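Local atomic coordinates of beta-hexosaminidase (Neisseria gonorrhoeae, PDB entry 6JTJ), a protein that probably cleaves terminal beta-1,4-linked N-acetylglucosamine from peptide-linked peptidoglycan fragments during cell-wall recycling, as a NagZ-type enzyme of glycosyl hydrolase family 3. Residues C[57-62]-C[330-335]. Residues are numbered along the deposited sequence; the frame is centred on the assembly and turned at random.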
loop_
_atom_site.group_PDB
_atom_site.type_symbol
_atom_site.label_atom_id
_atom_site.label_comp_id
_atom_site.label_asym_id
_atom_site.label_seq_id
_atom_site.Cartn_x
_atom_site.Cartn_y
_atom_site.Cartn_z
ATOM N N THR C 57 -18.981 -23.712 -2.413
ATOM C CA THR C 57 -20.059 -24.210 -1.595
ATOM C C THR C 57 -21.337 -24.114 -2.410
ATOM O O THR C 57 -21.375 -23.468 -3.453
ATOM C CB THR C 57 -20.262 -23.378 -0.324
ATOM O OG1 THR C 57 -20.683 -22.056 -0.685
ATOM C CG2 THR C 57 -18.981 -23.338 0.517
ATOM N N GLU C 58 -22.383 -24.760 -1.910
ATOM C CA GLU C 58 -23.673 -24.758 -2.579
ATOM C C GLU C 58 -24.257 -23.356 -2.600
ATOM O O GLU C 58 -24.875 -22.962 -3.580
ATOM C CB GLU C 58 -24.645 -25.725 -1.895
ATOM C CG GLU C 58 -25.651 -26.374 -2.830
ATOM C CD GLU C 58 -24.988 -27.220 -3.919
ATOM O OE1 GLU C 58 -23.974 -27.912 -3.639
ATOM O OE2 GLU C 58 -25.475 -27.190 -5.071
ATOM N N GLU C 59 -24.050 -22.613 -1.518
ATOM C CA GLU C 59 -24.494 -21.231 -1.434
ATOM C C GLU C 59 -23.812 -20.380 -2.507
ATOM O O GLU C 59 -24.460 -19.561 -3.162
ATOM C CB GLU C 59 -24.178 -20.684 -0.051
ATOM C CG GLU C 59 -24.733 -19.301 0.234
ATOM C CD GLU C 59 -24.398 -18.815 1.638
ATOM O OE1 GLU C 59 -24.190 -19.656 2.534
ATOM O OE2 GLU C 59 -24.333 -17.588 1.856
ATOM N N GLU C 60 -22.510 -20.598 -2.692
ATOM C CA GLU C 60 -21.737 -19.885 -3.711
ATOM C C GLU C 60 -22.227 -20.212 -5.118
ATOM O O GLU C 60 -22.382 -19.318 -5.957
ATOM C CB GLU C 60 -20.229 -20.163 -3.553
ATOM C CG GLU C 60 -19.601 -19.378 -2.395
ATOM C CD GLU C 60 -18.212 -19.855 -1.990
ATOM O OE1 GLU C 60 -17.830 -20.969 -2.395
ATOM O OE2 GLU C 60 -17.517 -19.129 -1.239
ATOM N N LYS C 61 -22.497 -21.490 -5.368
ATOM C CA LYS C 61 -23.052 -21.918 -6.660
ATOM C C LYS C 61 -24.326 -21.157 -6.990
ATOM O O LYS C 61 -24.496 -20.667 -8.104
ATOM C CB LYS C 61 -23.326 -23.418 -6.671
ATOM C CG LYS C 61 -22.065 -24.254 -6.693
ATOM C CD LYS C 61 -22.362 -25.740 -6.685
ATOM C CE LYS C 61 -21.070 -26.536 -6.633
ATOM N NZ LYS C 61 -21.304 -28.001 -6.581
ATOM N N GLN C 62 -25.213 -21.045 -6.012
ATOM C CA GLN C 62 -26.461 -20.331 -6.225
ATOM C C GLN C 62 -26.192 -18.864 -6.467
ATOM O O GLN C 62 -26.782 -18.267 -7.360
ATOM C CB GLN C 62 -27.419 -20.525 -5.044
ATOM C CG GLN C 62 -28.054 -21.902 -5.031
ATOM C CD GLN C 62 -28.572 -22.299 -3.666
ATOM O OE1 GLN C 62 -28.032 -23.193 -2.977
ATOM N NE2 GLN C 62 -29.633 -21.630 -3.265
ATOM N N LEU C 330 -22.614 -8.511 0.945
ATOM C CA LEU C 330 -22.900 -7.319 0.161
ATOM C C LEU C 330 -23.256 -7.681 -1.278
ATOM O O LEU C 330 -24.038 -6.978 -1.918
ATOM C CB LEU C 330 -21.730 -6.341 0.205
ATOM C CG LEU C 330 -21.457 -5.697 1.567
ATOM C CD1 LEU C 330 -20.291 -4.729 1.479
ATOM C CD2 LEU C 330 -22.684 -4.967 2.103
ATOM N N VAL C 331 -22.701 -8.773 -1.783
ATOM C CA VAL C 331 -23.069 -9.248 -3.111
ATOM C C VAL C 331 -24.523 -9.725 -3.073
ATOM O O VAL C 331 -25.304 -9.439 -3.983
ATOM C CB VAL C 331 -22.147 -10.382 -3.601
ATOM C CG1 VAL C 331 -22.634 -10.925 -4.934
ATOM C CG2 VAL C 331 -20.705 -9.906 -3.742
ATOM N N ASP C 332 -24.888 -10.445 -2.005
ATOM C CA ASP C 332 -26.274 -10.905 -1.835
ATOM C C ASP C 332 -27.238 -9.758 -1.741
ATOM O O ASP C 332 -28.286 -9.756 -2.404
ATOM C CB ASP C 332 -26.397 -11.807 -0.620
ATOM C CG ASP C 332 -25.824 -13.167 -0.873
ATOM O OD1 ASP C 332 -25.694 -13.541 -2.065
ATOM O OD2 ASP C 332 -25.484 -13.869 0.100
ATOM N N GLU C 333 -26.860 -8.756 -0.962
ATOM C CA GLU C 333 -27.654 -7.546 -0.850
ATOM C C GLU C 333 -27.792 -6.839 -2.202
ATOM O O GLU C 333 -28.877 -6.431 -2.589
ATOM C CB GLU C 333 -27.016 -6.613 0.180
ATOM C CG GLU C 333 -27.859 -5.400 0.525
ATOM C CD GLU C 333 -27.189 -4.482 1.527
ATOM O OE1 GLU C 333 -26.401 -4.977 2.372
ATOM O OE2 GLU C 333 -27.471 -3.265 1.482
ATOM N N LEU C 334 -26.679 -6.677 -2.909
ATOM C CA LEU C 334 -26.693 -5.961 -4.181
ATOM C C LEU C 334 -27.556 -6.668 -5.222
ATOM O O LEU C 334 -28.338 -6.023 -5.915
ATOM C CB LEU C 334 -25.265 -5.797 -4.717
ATOM C CG LEU C 334 -25.104 -5.178 -6.104
ATOM C CD1 LEU C 334 -25.658 -3.761 -6.151
ATOM C CD2 LEU C 334 -23.638 -5.202 -6.506
ATOM N N ARG C 335 -27.399 -7.984 -5.334
ATOM C CA ARG C 335 -28.079 -8.729 -6.400
ATOM C C ARG C 335 -29.592 -8.872 -6.197
ATOM O O ARG C 335 -30.330 -9.051 -7.159
ATOM C CB ARG C 335 -27.445 -10.101 -6.593
ATOM C CG ARG C 335 -27.699 -11.096 -5.489
ATOM C CD ARG C 335 -26.681 -12.208 -5.579
ATOM N NE ARG C 335 -26.839 -13.209 -4.533
ATOM C CZ ARG C 335 -27.624 -14.278 -4.607
ATOM N NH1 ARG C 335 -28.355 -14.517 -5.687
ATOM N NH2 ARG C 335 -27.673 -15.120 -3.585
#
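Glu59, extended with CG anti to the backbone N (chi1 -173°) and CD anti to CA (chi2 179°), carries its carboxylate across to Asp332, where OE2 of Glu59 lies 4.3 Å from OD2 of Asp332. Two like charges face each other, and Arg63 probably eases the repulsion: its NH1 forms a salt bridge with Asp332 OD2 and a long, weak ion pair with Glu59 OE2. Arg335 takes the other Asp332 oxygen side-on, its NE 2.7 Å and its NH2 3.0 Å from Asp332 OD1. Both nitrogens have that oxygen in the guanidinium plane, which should restrict rotation of the group, although NH2 meets OD1 from above the carboxylate plane; NH1 comes within 4.4 Å of Gln62 O and is paired with Asp66. Helices 58-64 and 328-335 follow the first and last strands, 47-49 and 321-323, which pair in parallel where the (beta/alpha)8 (TIM) barrel of this family closes, and meet at the protein surface, away from the active site, burying only 74 Å². Helix 58-64 starts with a capping box: Glu60 N donates to Thr57 OG1 (3.1 Å), and Thr57 N returns a bond to Glu60 OE1 (3.0 Å, 167°). Glu60 OE2 accepts from Ala52 N.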